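Local coordinates for twitching motility protein PilT (Aquifex aeolicus, PDB 2EWV) that probably powers type IV pilus retraction, and so twitching motility, as a hexameric ATPase motor that binds adenine nucleotide, at residues A27-L32 and A108-P113; V82-G87 and F94-F99; Y159-K164 and K182-N187; S165-T170 and E208-I213. One frame throughout, in Å; residues are numbered along the deposited sequence.

Contact 1. Residues A27-L32 and A108-P113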
loop_
_atom_site.group_PDB
_atom_site.type_symbol
_atom_site.label_atom_id
_atom_site.label_comp_id
_atom_site.label_asym_id
_atom_site.label_seq_id
_atom_site.Cartn_x
_atom_site.Cartn_y
_atom_site.Cartn_z
ATOM N N ALA A 27 -17.088 -28.475 -39.091
ATOM C CA ALA A 27 -17.396 -28.003 -37.740
ATOM C C ALA A 27 -16.723 -26.684 -37.441
ATOM O O ALA A 27 -15.731 -26.316 -38.074
ATOM C CB ALA A 27 -16.956 -29.022 -36.716
ATOM N N SER A 28 -17.270 -25.973 -36.466
ATOM C CA SER A 28 -16.712 -24.693 -36.072
ATOM C C SER A 28 -15.821 -24.943 -34.873
ATOM O O SER A 28 -14.689 -24.462 -34.808
ATOM C CB SER A 28 -17.838 -23.711 -35.722
ATOM O OG SER A 28 -18.897 -24.356 -35.038
ATOM N N ASP A 29 -16.351 -25.730 -33.945
ATOM C CA ASP A 29 -15.666 -26.083 -32.716
ATOM C C ASP A 29 -15.732 -27.585 -32.498
ATOM O O ASP A 29 -16.630 -28.256 -32.988
ATOM C CB ASP A 29 -16.326 -25.376 -31.517
ATOM C CG ASP A 29 -16.099 -23.863 -31.515
ATOM O OD1 ASP A 29 -16.583 -23.174 -32.439
ATOM O OD2 ASP A 29 -15.436 -23.359 -30.583
ATOM N N ILE A 30 -14.757 -28.111 -31.774
ATOM C CA ILE A 30 -14.738 -29.526 -31.442
ATOM C C ILE A 30 -14.496 -29.521 -29.939
ATOM O O ILE A 30 -13.662 -28.757 -29.451
ATOM C CB ILE A 30 -13.591 -30.298 -32.163
ATOM C CG1 ILE A 30 -12.350 -30.389 -31.265
ATOM C CG2 ILE A 30 -13.236 -29.598 -33.475
ATOM C CD1 ILE A 30 -11.319 -31.411 -31.723
ATOM N N HIS A 31 -15.236 -30.348 -29.206
ATOM C CA HIS A 31 -15.101 -30.412 -27.748
ATOM C C HIS A 31 -14.779 -31.817 -27.247
ATOM O O HIS A 31 -15.422 -32.791 -27.634
ATOM C CB HIS A 31 -16.387 -29.918 -27.070
ATOM C CG HIS A 31 -16.664 -28.454 -27.267
ATOM N ND1 HIS A 31 -16.212 -27.485 -26.397
ATOM C CD2 HIS A 31 -17.349 -27.797 -28.235
ATOM C CE1 HIS A 31 -16.607 -26.297 -26.819
ATOM N NE2 HIS A 31 -17.299 -26.458 -27.933
ATOM N N LEU A 32 -13.779 -31.917 -26.381
ATOM C CA LEU A 32 -13.379 -33.198 -25.821
ATOM C C LEU A 32 -13.647 -33.128 -24.324
ATOM O O LEU A 32 -12.974 -32.409 -23.586
ATOM C CB LEU A 32 -11.891 -33.449 -26.093
ATOM C CG LEU A 32 -11.389 -33.164 -27.519
ATOM C CD1 LEU A 32 -9.872 -33.162 -27.529
ATOM C CD2 LEU A 32 -11.947 -34.190 -28.505
ATOM N N ALA A 108 -11.443 -27.491 -25.506
ATOM C CA ALA A 108 -12.327 -26.854 -26.474
ATOM C C ALA A 108 -11.502 -26.181 -27.567
ATOM O O ALA A 108 -11.116 -25.020 -27.434
ATOM C CB ALA A 108 -13.197 -25.816 -25.785
ATOM N N LEU A 109 -11.234 -26.911 -28.644
ATOM C CA LEU A 109 -10.458 -26.369 -29.747
ATOM C C LEU A 109 -11.385 -25.636 -30.712
ATOM O O LEU A 109 -12.452 -26.133 -31.056
ATOM C CB LEU A 109 -9.729 -27.496 -30.487
ATOM C CG LEU A 109 -9.027 -28.632 -29.727
ATOM C CD1 LEU A 109 -7.909 -29.169 -30.596
ATOM C CD2 LEU A 109 -8.450 -28.152 -28.416
ATOM N N ARG A 110 -10.983 -24.446 -31.133
ATOM C CA ARG A 110 -11.778 -23.668 -32.070
ATOM C C ARG A 110 -11.126 -23.809 -33.430
ATOM O O ARG A 110 -10.561 -24.848 -33.749
ATOM C CB ARG A 110 -11.789 -22.199 -31.681
ATOM C CG ARG A 110 -12.823 -21.389 -32.427
ATOM C CD ARG A 110 -12.355 -19.955 -32.606
ATOM N NE ARG A 110 -11.841 -19.376 -31.365
ATOM C CZ ARG A 110 -11.095 -18.274 -31.302
ATOM N NH1 ARG A 110 -10.665 -17.814 -30.129
ATOM N NH2 ARG A 110 -10.772 -17.631 -32.415
ATOM N N SER A 111 -11.192 -22.757 -34.227
ATOM C CA SER A 111 -10.587 -22.790 -35.547
ATOM C C SER A 111 -10.086 -21.418 -35.962
ATOM O O SER A 111 -10.752 -20.414 -35.704
ATOM C CB SER A 111 -11.594 -23.283 -36.576
ATOM O OG SER A 111 -11.095 -23.065 -37.886
ATOM N N LEU A 112 -8.919 -21.382 -36.609
ATOM C CA LEU A 112 -8.324 -20.125 -37.070
ATOM C C LEU A 112 -8.250 -19.979 -38.591
ATOM O O LEU A 112 -7.735 -20.856 -39.296
ATOM C CB LEU A 112 -6.938 -19.947 -36.475
ATOM C CG LEU A 112 -6.947 -19.700 -34.974
ATOM C CD1 LEU A 112 -5.558 -19.292 -34.583
ATOM C CD2 LEU A 112 -7.949 -18.611 -34.582
ATOM N N PRO A 113 -8.737 -18.838 -39.111
ATOM C CA PRO A 113 -8.757 -18.538 -40.544
ATOM C C PRO A 113 -7.423 -18.622 -41.296
ATOM O O PRO A 113 -6.488 -17.855 -41.035
ATOM C CB PRO A 113 -9.370 -17.142 -40.589
ATOM C CG PRO A 113 -10.205 -17.085 -39.355
ATOM C CD PRO A 113 -9.287 -17.708 -38.346
#

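Contact 2. Residues V82-G87 and F94-F99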
loop_
_atom_site.group_PDB
_atom_site.type_symbol
_atom_site.label_atom_id
_atom_site.label_comp_id
_atom_site.label_asym_id
_atom_site.label_seq_id
_atom_site.Cartn_x
_atom_site.Cartn_y
_atom_site.Cartn_z
ATOM N N VAL A 82 -5.701 -23.184 -19.525
ATOM C CA VAL A 82 -4.712 -22.573 -20.418
ATOM C C VAL A 82 -5.378 -22.152 -21.706
ATOM O O VAL A 82 -6.195 -22.881 -22.254
ATOM C CB VAL A 82 -3.575 -23.527 -20.842
ATOM C CG1 VAL A 82 -2.420 -23.416 -19.880
ATOM C CG2 VAL A 82 -4.092 -24.954 -20.948
ATOM N N ASP A 83 -5.012 -20.977 -22.194
ATOM C CA ASP A 83 -5.563 -20.484 -23.442
ATOM C C ASP A 83 -4.401 -20.297 -24.438
ATOM O O ASP A 83 -3.605 -19.371 -24.281
ATOM C CB ASP A 83 -6.288 -19.162 -23.190
ATOM C CG ASP A 83 -7.352 -18.879 -24.236
ATOM O OD1 ASP A 83 -8.326 -19.663 -24.310
ATOM O OD2 ASP A 83 -7.213 -17.886 -24.991
ATOM N N PHE A 84 -4.305 -21.169 -25.451
ATOM C CA PHE A 84 -3.210 -21.109 -26.437
ATOM C C PHE A 84 -3.566 -21.534 -27.854
ATOM O O PHE A 84 -4.624 -22.111 -28.094
ATOM C CB PHE A 84 -2.046 -21.982 -25.975
ATOM C CG PHE A 84 -2.357 -23.459 -25.965
ATOM C CD1 PHE A 84 -2.085 -24.258 -27.074
ATOM C CD2 PHE A 84 -2.931 -24.050 -24.842
ATOM C CE1 PHE A 84 -2.376 -25.628 -27.055
ATOM C CE2 PHE A 84 -3.224 -25.413 -24.815
ATOM C CZ PHE A 84 -2.948 -26.202 -25.923
ATOM N N SER A 85 -2.647 -21.269 -28.781
ATOM C CA SER A 85 -2.822 -21.612 -30.190
ATOM C C SER A 85 -1.677 -22.502 -30.651
ATOM O O SER A 85 -0.527 -22.303 -30.264
ATOM C CB SER A 85 -2.836 -20.348 -31.053
ATOM O OG SER A 85 -3.637 -19.332 -30.484
ATOM N N PHE A 86 -1.997 -23.478 -31.490
ATOM C CA PHE A 86 -0.993 -24.400 -32.009
ATOM C C PHE A 86 -1.309 -24.697 -33.470
ATOM O O PHE A 86 -2.460 -24.589 -33.886
ATOM C CB PHE A 86 -1.001 -25.697 -31.195
ATOM C CG PHE A 86 -2.284 -26.478 -31.309
ATOM C CD1 PHE A 86 -2.513 -27.323 -32.395
ATOM C CD2 PHE A 86 -3.277 -26.351 -30.343
ATOM C CE1 PHE A 86 -3.714 -28.033 -32.514
ATOM C CE2 PHE A 86 -4.484 -27.058 -30.451
ATOM C CZ PHE A 86 -4.702 -27.899 -31.540
ATOM N N GLY A 87 -0.291 -25.079 -34.238
ATOM C CA GLY A 87 -0.507 -25.373 -35.643
ATOM C C GLY A 87 -0.197 -26.788 -36.105
ATOM O O GLY A 87 0.804 -27.389 -35.707
ATOM N N PHE A 94 -5.268 -23.770 -34.959
ATOM C CA PHE A 94 -6.392 -23.856 -34.016
ATOM C C PHE A 94 -6.168 -23.143 -32.688
ATOM O O PHE A 94 -5.031 -22.899 -32.273
ATOM C CB PHE A 94 -6.729 -25.319 -33.713
ATOM C CG PHE A 94 -6.954 -26.133 -34.929
ATOM C CD1 PHE A 94 -5.875 -26.665 -35.629
ATOM C CD2 PHE A 94 -8.237 -26.297 -35.437
ATOM C CE1 PHE A 94 -6.064 -27.342 -36.824
ATOM C CE2 PHE A 94 -8.438 -26.973 -36.633
ATOM C CZ PHE A 94 -7.348 -27.496 -37.329
ATOM N N ARG A 95 -7.270 -22.819 -32.019
ATOM C CA ARG A 95 -7.201 -22.172 -30.726
ATOM C C ARG A 95 -7.795 -23.155 -29.712
ATOM O O ARG A 95 -8.917 -23.634 -29.872
ATOM C CB ARG A 95 -7.987 -20.860 -30.749
ATOM C CG ARG A 95 -7.296 -19.704 -30.025
ATOM C CD ARG A 95 -7.050 -20.014 -28.556
ATOM N NE ARG A 95 -6.774 -18.820 -27.757
ATOM C CZ ARG A 95 -5.570 -18.290 -27.564
ATOM N NH1 ARG A 95 -5.442 -17.201 -26.820
ATOM N NH2 ARG A 95 -4.493 -18.846 -28.097
ATOM N N ALA A 96 -7.017 -23.464 -28.680
ATOM C CA ALA A 96 -7.430 -24.396 -27.647
ATOM C C ALA A 96 -7.608 -23.685 -26.316
ATOM O O ALA A 96 -7.155 -22.557 -26.142
ATOM C CB ALA A 96 -6.392 -25.497 -27.505
ATOM N N ASN A 97 -8.287 -24.356 -25.388
ATOM C CA ASN A 97 -8.527 -23.854 -24.036
ATOM C C ASN A 97 -8.808 -25.054 -23.138
ATOM O O ASN A 97 -9.959 -25.417 -22.921
ATOM C CB ASN A 97 -9.723 -22.902 -23.985
ATOM C CG ASN A 97 -9.929 -22.305 -22.595
ATOM O OD1 ASN A 97 -9.955 -23.022 -21.591
ATOM N ND2 ASN A 97 -10.077 -20.985 -22.532
ATOM N N VAL A 98 -7.751 -25.673 -22.629
ATOM C CA VAL A 98 -7.890 -26.830 -21.768
ATOM C C VAL A 98 -8.128 -26.323 -20.365
ATOM O O VAL A 98 -7.646 -25.259 -19.999
ATOM C CB VAL A 98 -6.609 -27.689 -21.794
ATOM C CG1 VAL A 98 -6.879 -29.050 -21.170
ATOM C CG2 VAL A 98 -6.115 -27.836 -23.231
ATOM N N PHE A 99 -8.880 -27.087 -19.581
ATOM C CA PHE A 99 -9.193 -26.698 -18.203
ATOM C C PHE A 99 -9.576 -27.887 -17.374
ATOM O O PHE A 99 -10.051 -28.880 -17.917
ATOM C CB PHE A 99 -10.379 -25.728 -18.178
ATOM C CG PHE A 99 -11.541 -26.193 -19.013
ATOM C CD1 PHE A 99 -11.528 -26.011 -20.391
ATOM C CD2 PHE A 99 -12.617 -26.855 -18.441
ATOM C CE1 PHE A 99 -12.562 -26.480 -21.195
ATOM C CE2 PHE A 99 -13.664 -27.333 -19.240
ATOM C CZ PHE A 99 -13.634 -27.143 -20.625
#

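Contact 3. Residues Y159-K164 and K182-N187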
loop_
_atom_site.group_PDB
_atom_site.type_symbol
_atom_site.label_atom_id
_atom_site.label_comp_id
_atom_site.label_asym_id
_atom_site.label_seq_id
_atom_site.Cartn_x
_atom_site.Cartn_y
_atom_site.Cartn_z
ATOM N N TYR A 159 -4.619 -5.111 -47.719
ATOM C CA TYR A 159 -4.725 -4.320 -48.943
ATOM C C TYR A 159 -3.439 -3.505 -49.013
ATOM O O TYR A 159 -2.879 -3.314 -50.082
ATOM C CB TYR A 159 -5.943 -3.389 -48.855
ATOM C CG TYR A 159 -6.016 -2.317 -49.925
ATOM C CD1 TYR A 159 -6.337 -2.631 -51.242
ATOM C CD2 TYR A 159 -5.750 -0.987 -49.620
ATOM C CE1 TYR A 159 -6.390 -1.647 -52.231
ATOM C CE2 TYR A 159 -5.802 0.001 -50.596
ATOM C CZ TYR A 159 -6.122 -0.336 -51.900
ATOM O OH TYR A 159 -6.170 0.640 -52.872
ATOM N N ILE A 160 -2.991 -3.046 -47.846
ATOM C CA ILE A 160 -1.772 -2.254 -47.664
ATOM C C ILE A 160 -0.562 -3.125 -48.000
ATOM O O ILE A 160 0.248 -2.804 -48.865
ATOM C CB ILE A 160 -1.634 -1.798 -46.174
ATOM C CG1 ILE A 160 -2.914 -1.067 -45.715
ATOM C CG2 ILE A 160 -0.384 -0.930 -46.003
ATOM C CD1 ILE A 160 -2.945 -0.668 -44.235
ATOM N N ASN A 161 -0.458 -4.235 -47.281
ATOM C CA ASN A 161 0.615 -5.194 -47.454
ATOM C C ASN A 161 0.788 -5.526 -48.936
ATOM O O ASN A 161 1.846 -6.001 -49.366
ATOM C CB ASN A 161 0.289 -6.462 -46.620
ATOM C CG ASN A 161 1.304 -7.596 -46.813
ATOM O OD1 ASN A 161 2.496 -7.365 -46.999
ATOM N ND2 ASN A 161 0.820 -8.829 -46.746
ATOM N N GLN A 162 -0.251 -5.260 -49.717
ATOM C CA GLN A 162 -0.204 -5.561 -51.135
ATOM C C GLN A 162 0.270 -4.415 -52.008
ATOM O O GLN A 162 1.104 -4.613 -52.886
ATOM C CB GLN A 162 -1.570 -6.057 -51.595
ATOM C CG GLN A 162 -1.937 -7.366 -50.943
ATOM C CD GLN A 162 -3.201 -7.968 -51.498
ATOM O OE1 GLN A 162 -4.212 -7.279 -51.672
ATOM N NE2 GLN A 162 -3.161 -9.269 -51.768
ATOM N N THR A 163 -0.232 -3.214 -51.751
ATOM C CA THR A 163 0.142 -2.056 -52.547
ATOM C C THR A 163 1.232 -1.087 -51.976
ATOM O O THR A 163 1.729 -0.228 -52.718
ATOM C CB THR A 163 -1.153 -1.255 -52.945
ATOM O OG1 THR A 163 -1.650 -0.523 -51.819
ATOM C CG2 THR A 163 -2.241 -2.214 -53.405
ATOM N N LYS A 164 1.630 -1.214 -50.706
ATOM C CA LYS A 164 2.656 -0.310 -50.166
ATOM C C LYS A 164 3.955 -1.002 -49.696
ATOM O O LYS A 164 3.952 -2.195 -49.391
ATOM C CB LYS A 164 2.072 0.508 -49.017
ATOM C CG LYS A 164 0.728 1.214 -49.309
ATOM C CD LYS A 164 0.809 2.255 -50.420
ATOM C CE LYS A 164 1.823 3.350 -50.133
ATOM N NZ LYS A 164 1.865 4.327 -51.263
ATOM N N LYS A 182 4.432 -9.626 -48.393
ATOM C CA LYS A 182 4.210 -9.325 -49.799
ATOM C C LYS A 182 5.144 -8.193 -50.268
ATOM O O LYS A 182 6.355 -8.406 -50.387
ATOM C CB LYS A 182 2.740 -8.983 -50.051
ATOM C CG LYS A 182 1.890 -10.175 -50.528
ATOM C CD LYS A 182 1.248 -10.960 -49.405
ATOM C CE LYS A 182 -0.260 -10.978 -49.587
ATOM N NZ LYS A 182 -0.958 -11.806 -48.557
ATOM N N LYS A 183 4.606 -7.005 -50.536
ATOM C CA LYS A 183 5.432 -5.875 -50.974
ATOM C C LYS A 183 5.977 -5.205 -49.730
ATOM O O LYS A 183 6.703 -4.216 -49.802
ATOM C CB LYS A 183 4.592 -4.864 -51.761
ATOM C CG LYS A 183 5.387 -3.842 -52.589
ATOM C CD LYS A 183 4.456 -2.952 -53.413
ATOM C CE LYS A 183 5.218 -2.149 -54.463
ATOM N NZ LYS A 183 5.743 -3.010 -55.571
ATOM N N SER A 184 5.609 -5.756 -48.580
ATOM C CA SER A 184 6.048 -5.231 -47.294
ATOM C C SER A 184 6.305 -6.349 -46.270
ATOM O O SER A 184 5.882 -7.488 -46.444
ATOM C CB SER A 184 5.018 -4.212 -46.760
ATOM O OG SER A 184 3.851 -4.827 -46.276
ATOM N N ILE A 185 7.018 -5.992 -45.210
ATOM C CA ILE A 185 7.378 -6.902 -44.139
ATOM C C ILE A 185 6.430 -6.781 -42.913
ATOM O O ILE A 185 6.399 -5.760 -42.232
ATOM C CB ILE A 185 8.881 -6.643 -43.757
ATOM C CG1 ILE A 185 9.274 -7.401 -42.491
ATOM C CG2 ILE A 185 9.128 -5.154 -43.585
ATOM C CD1 ILE A 185 10.649 -6.999 -41.949
ATOM N N VAL A 186 5.648 -7.832 -42.655
ATOM C CA VAL A 186 4.704 -7.876 -41.525
ATOM C C VAL A 186 5.317 -8.593 -40.314
ATOM O O VAL A 186 6.001 -9.611 -40.473
ATOM C CB VAL A 186 3.411 -8.632 -41.894
ATOM C CG1 VAL A 186 2.471 -8.670 -40.687
ATOM C CG2 VAL A 186 2.756 -7.984 -43.084
ATOM N N ASN A 187 5.063 -8.056 -39.117
ATOM C CA ASN A 187 5.576 -8.600 -37.848
ATOM C C ASN A 187 4.387 -8.752 -36.932
ATOM O O ASN A 187 3.744 -7.764 -36.597
ATOM C CB ASN A 187 6.578 -7.636 -37.184
ATOM C CG ASN A 187 7.938 -7.614 -37.877
ATOM O OD1 ASN A 187 8.838 -6.863 -37.490
ATOM N ND2 ASN A 187 8.089 -8.434 -38.905
#

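Contact 4. Residues S165-T170 and E208-I213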
loop_
_atom_site.group_PDB
_atom_site.type_symbol
_atom_site.label_atom_id
_atom_site.label_comp_id
_atom_site.label_asym_id
_atom_site.label_seq_id
_atom_site.Cartn_x
_atom_site.Cartn_y
_atom_site.Cartn_z
ATOM N N SER A 165 5.070 -0.264 -49.657
ATOM C CA SER A 165 6.344 -0.843 -49.203
ATOM C C SER A 165 6.633 -0.452 -47.756
ATOM O O SER A 165 7.516 0.347 -47.482
ATOM C CB SER A 165 7.494 -0.404 -50.110
ATOM O OG SER A 165 7.669 -1.324 -51.183
ATOM N N TYR A 166 5.888 -1.071 -46.847
ATOM C CA TYR A 166 5.938 -0.802 -45.416
ATOM C C TYR A 166 6.388 -1.946 -44.520
ATOM O O TYR A 166 6.421 -3.097 -44.913
ATOM C CB TYR A 166 4.539 -0.485 -44.895
ATOM C CG TYR A 166 3.822 0.767 -45.333
ATOM C CD1 TYR A 166 4.378 1.671 -46.236
ATOM C CD2 TYR A 166 2.563 1.058 -44.785
ATOM C CE1 TYR A 166 3.693 2.842 -46.577
ATOM C CE2 TYR A 166 1.878 2.207 -45.112
ATOM C CZ TYR A 166 2.437 3.100 -46.005
ATOM O OH TYR A 166 1.728 4.236 -46.309
ATOM N N HIS A 167 6.677 -1.591 -43.270
ATOM C CA HIS A 167 6.993 -2.556 -42.222
ATOM C C HIS A 167 5.717 -2.442 -41.367
ATOM O O HIS A 167 5.545 -1.454 -40.657
ATOM C CB HIS A 167 8.202 -2.125 -41.374
ATOM C CG HIS A 167 8.267 -2.803 -40.034
ATOM N ND1 HIS A 167 8.868 -2.226 -38.934
ATOM C CD2 HIS A 167 7.756 -3.982 -39.605
ATOM C CE1 HIS A 167 8.718 -3.016 -37.885
ATOM N NE2 HIS A 167 8.048 -4.087 -38.265
ATOM N N ILE A 168 4.809 -3.410 -41.452
ATOM C CA ILE A 168 3.587 -3.321 -40.666
ATOM C C ILE A 168 3.722 -4.151 -39.422
ATOM O O ILE A 168 4.142 -5.291 -39.482
ATOM C CB ILE A 168 2.366 -3.789 -41.466
ATOM C CG1 ILE A 168 2.303 -3.004 -42.769
ATOM C CG2 ILE A 168 1.085 -3.560 -40.660
ATOM C CD1 ILE A 168 1.252 -3.457 -43.683
ATOM N N ILE A 169 3.359 -3.567 -38.288
ATOM C CA ILE A 169 3.460 -4.244 -36.996
ATOM C C ILE A 169 2.077 -4.422 -36.298
ATOM O O ILE A 169 1.332 -3.458 -36.093
ATOM C CB ILE A 169 4.466 -3.449 -36.102
ATOM C CG1 ILE A 169 4.994 -4.321 -34.971
ATOM C CG2 ILE A 169 3.811 -2.169 -35.591
ATOM C CD1 ILE A 169 6.175 -3.695 -34.303
ATOM N N THR A 170 1.727 -5.657 -35.958
ATOM C CA THR A 170 0.447 -5.904 -35.302
ATOM C C THR A 170 0.616 -6.537 -33.924
ATOM O O THR A 170 1.371 -7.492 -33.763
ATOM C CB THR A 170 -0.474 -6.840 -36.148
ATOM O OG1 THR A 170 0.092 -8.153 -36.197
ATOM C CG2 THR A 170 -0.638 -6.317 -37.564
ATOM N N GLU A 208 10.611 0.656 -33.238
ATOM C CA GLU A 208 10.924 -0.508 -34.084
ATOM C C GLU A 208 10.740 -0.140 -35.549
ATOM O O GLU A 208 10.734 -1.000 -36.421
ATOM C CB GLU A 208 10.048 -1.710 -33.735
ATOM C CG GLU A 208 10.348 -2.262 -32.355
ATOM C CD GLU A 208 9.561 -3.503 -32.024
ATOM O OE1 GLU A 208 9.431 -3.810 -30.818
ATOM O OE2 GLU A 208 9.086 -4.172 -32.967
ATOM N N ASP A 209 10.575 1.156 -35.796
ATOM C CA ASP A 209 10.432 1.690 -37.139
ATOM C C ASP A 209 9.219 1.166 -37.927
ATOM O O ASP A 209 9.260 1.105 -39.158
ATOM C CB ASP A 209 11.732 1.401 -37.895
ATOM C CG ASP A 209 11.836 2.151 -39.195
ATOM O OD1 ASP A 209 11.805 3.398 -39.160
ATOM O OD2 ASP A 209 11.957 1.495 -40.252
ATOM N N PRO A 210 8.117 0.789 -37.236
ATOM C CA PRO A 210 6.964 0.290 -37.988
ATOM C C PRO A 210 6.223 1.427 -38.695
ATOM O O PRO A 210 6.133 2.545 -38.170
ATOM C CB PRO A 210 6.119 -0.371 -36.908
ATOM C CG PRO A 210 6.304 0.551 -35.759
ATOM C CD PRO A 210 7.816 0.780 -35.789
ATOM N N ASP A 211 5.698 1.134 -39.884
ATOM C CA ASP A 211 4.968 2.106 -40.686
ATOM C C ASP A 211 3.506 2.193 -40.242
ATOM O O ASP A 211 2.912 3.281 -40.249
ATOM C CB ASP A 211 5.030 1.712 -42.166
ATOM C CG ASP A 211 6.292 2.198 -42.866
ATOM O OD1 ASP A 211 6.349 3.388 -43.262
ATOM O OD2 ASP A 211 7.225 1.385 -43.024
ATOM N N VAL A 212 2.939 1.043 -39.861
ATOM C CA VAL A 212 1.539 0.945 -39.420
ATOM C C VAL A 212 1.499 0.102 -38.151
ATOM O O VAL A 212 2.087 -0.971 -38.115
ATOM C CB VAL A 212 0.639 0.232 -40.494
ATOM C CG1 VAL A 212 -0.778 0.140 -40.004
ATOM C CG2 VAL A 212 0.683 0.973 -41.827
ATOM N N ILE A 213 0.823 0.578 -37.110
ATOM C CA ILE A 213 0.724 -0.197 -35.866
ATOM C C ILE A 213 -0.692 -0.737 -35.710
ATOM O O ILE A 213 -1.635 -0.129 -36.196
ATOM C CB ILE A 213 1.028 0.652 -34.624
ATOM C CG1 ILE A 213 2.338 1.399 -34.804
ATOM C CG2 ILE A 213 1.109 -0.243 -33.398
ATOM C CD1 ILE A 213 2.707 2.185 -33.599
#

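Contact 1. Residues A27-L32 and A108-P113
Ala108 sets its CB against the imidazole of His31, 3.5 Å from ND1, meeting the ring obliquely. Its small methyl lets the histidine lie close to this strand while NE2, at the far side of the ring, bonds Asp209 of a neighbouring subunit. Leu109 faces Ile30 as an antiparallel hydrogen-bonded pair. Ile30 N gives a nearly straight bond to Leu109 O (3.1 Å, 171° at the hydrogen), whereas the return bond from Leu109 N to Ile30 O is weak. On the face carrying these two residues, Ile30 CG1 packs on Leu109 CB at 4.0 Å; both are apolar and branched, as suits a surface covered by helix 15-25. Arg110 has CG anti to the backbone N (chi1 -168°), which runs its aliphatic stem beside Asp29: CG comes 3.8 Å from OD2, but the charged groups stay apart, OD2 lying 5.4 Å from NE. The Arg110 side chain lies about 7 Å, between nearest atoms, from the bound ADP, without touching it. Ser111 ends the contact with CB against Ser28 O, where the chain has left the strand. Within this chain, strand 107-109 forms one edge of a four-stranded antiparallel sheet, next to strand 29-32, consistent with the PAS-like N-terminal domain of PilT-family ATPases.

Contact 2. Residues V82-G87 and F94-F99
Val82 meets Val98 side by side, CG2 to CB 3.8 Å. On the other face Asp83, its CG anti to the backbone N (chi1 -156°), brings its carboxylate to two partners: OD2 forms a salt bridge with Arg95 NH1 at 2.6 Å, the carboxylate and guanidinium planes 81° apart, and OD1 takes a weak bond from Asn97 ND2. With a leucine at Arg95, the Asp83 carboxylate would probably lose its salt-bridge partner in this hairpin. Phe84 and Ala96 form an antiparallel hydrogen-bonded pair with bonds in both directions, Ala96 N to Phe84 O at 2.8 Å; the small Ala96 methyl suits its place against the Phe84 ring face, a CH-pi contact. Ser85 puts OG 2.6 Å from Arg95 NH2. Phe86 is likewise hydrogen-bonded both ways to Phe94; its ring edge meets Ala96 CB, CZ touches Phe94 CB at 3.9 Å, and the two rings barely overlap. This beta hairpin sits with Val82 and Val98 on helix 75-78, Phe94 on helix 15-25, and Phe86 and Ala96 on Leu109 of strand 107-109.

Contact 3. Residues Y159-K164 and K182-N187
Asn161 and Ser184 meet through their side chains, OG donating to OD1 at 3.0 Å. The asparagine has CG anti to its own N (chi1 175°), which swings the amide off the last turn of helix 149-163 and over the loop leading into strand 185-190. Ser184 answers with OG held between its backbone N and carbonyl carbon (chi1 74°), the rotamer that turns the hydroxyl to the amide oxygen. OD1 is gripped twice, since Lys182 N also bonds it at 3.3 Å; both donors are slightly tilted from the carbonyl plane. On the amide's other branch, ND2 bonds Lys180 O. The Lys182 chain, bent at chi2 and chi3, crosses the asparagine at about a right angle, its CD 3.4 Å from ND2, and its CE passes on to Gln162 NE2. Lys183 runs past the carbonyls that end the helix, extended as far as CE and then bent at chi4, with CB 3.7 Å from Gln162 O. Were alanine to replace Asn161, Ser184 OG, Lys182 N and Lys180 O would each probably lack their side-chain partner, though the backbone bond from Lys183 N to Asn161 O (3.2 Å) could remain. A primary amide suits this place because it accepts and donates at once: it bonds Lys182 N, Ser184 OG and Lys180 O, and so ties the helix end to the edge strand of the sheet within this chain.

Contact 4. Residues S165-T170 and E208-I213
With CG set beside its backbone N (chi1 -67°), Tyr166 lays its ring against the Asp211 carboxylate, the planes 14° apart and OD1 3.9 Å above one face; Val212 CG2 touches the ring edge 3.5 Å from CD2. His167 instead has CG anti to N (chi1 160°), which carries the imidazole over Pro210, whose CB makes a CH-pi contact with the ring face. ND1 gives a weak bond to Asp209 O. His167 N bonds the Asp211 side chain at OD2 (3.0 Å), met on the anti side and somewhat out of the carboxylate plane, while Asp211 N bonds His167 O at 2.7 Å. Farther on, the pairing is regular parallel sheet, with Ile169 N bonding Val212 O at 2.9 Å. Beta-branched residues suit these buried strands: Ile168 CG2 packs on Val212 CB at 3.8 Å, while on the reverse face Ile169 CG2 lies against Pro210 and Ile213. Asp211 is well chosen, because its carboxylate takes over a strand amide just where the sheet begins and still pairs with Arg41 of a neighbouring subunit. The same arginine also bridges Asp209, so acids at the strand's entrance serve both the fold and the subunit interface.

How the contacts relate
From the N terminus, the chain passes 27-32, forms the 82-87 and 94-99 hairpin, whose turn contact 2 closes, and returns as 108-113. Contact 2 is therefore nested in the loop closed by contact 1, and the two touch, Arg110 N lying 2.6 Å from Arg95 O; together they join the four-stranded sheet to the hairpin. Contact 3 closes the loop from helix 149-163 through strand 167-172 to 185-190, fastening the helix end to that edge strand; contact 4 closes the one from 167-172 to 212-215 of the same mixed sheet. Their segments alternate, so they cross. Within one chain neither contact 1 nor 2 touches contact 3 or 4; between subunits, His31 meets Asp209.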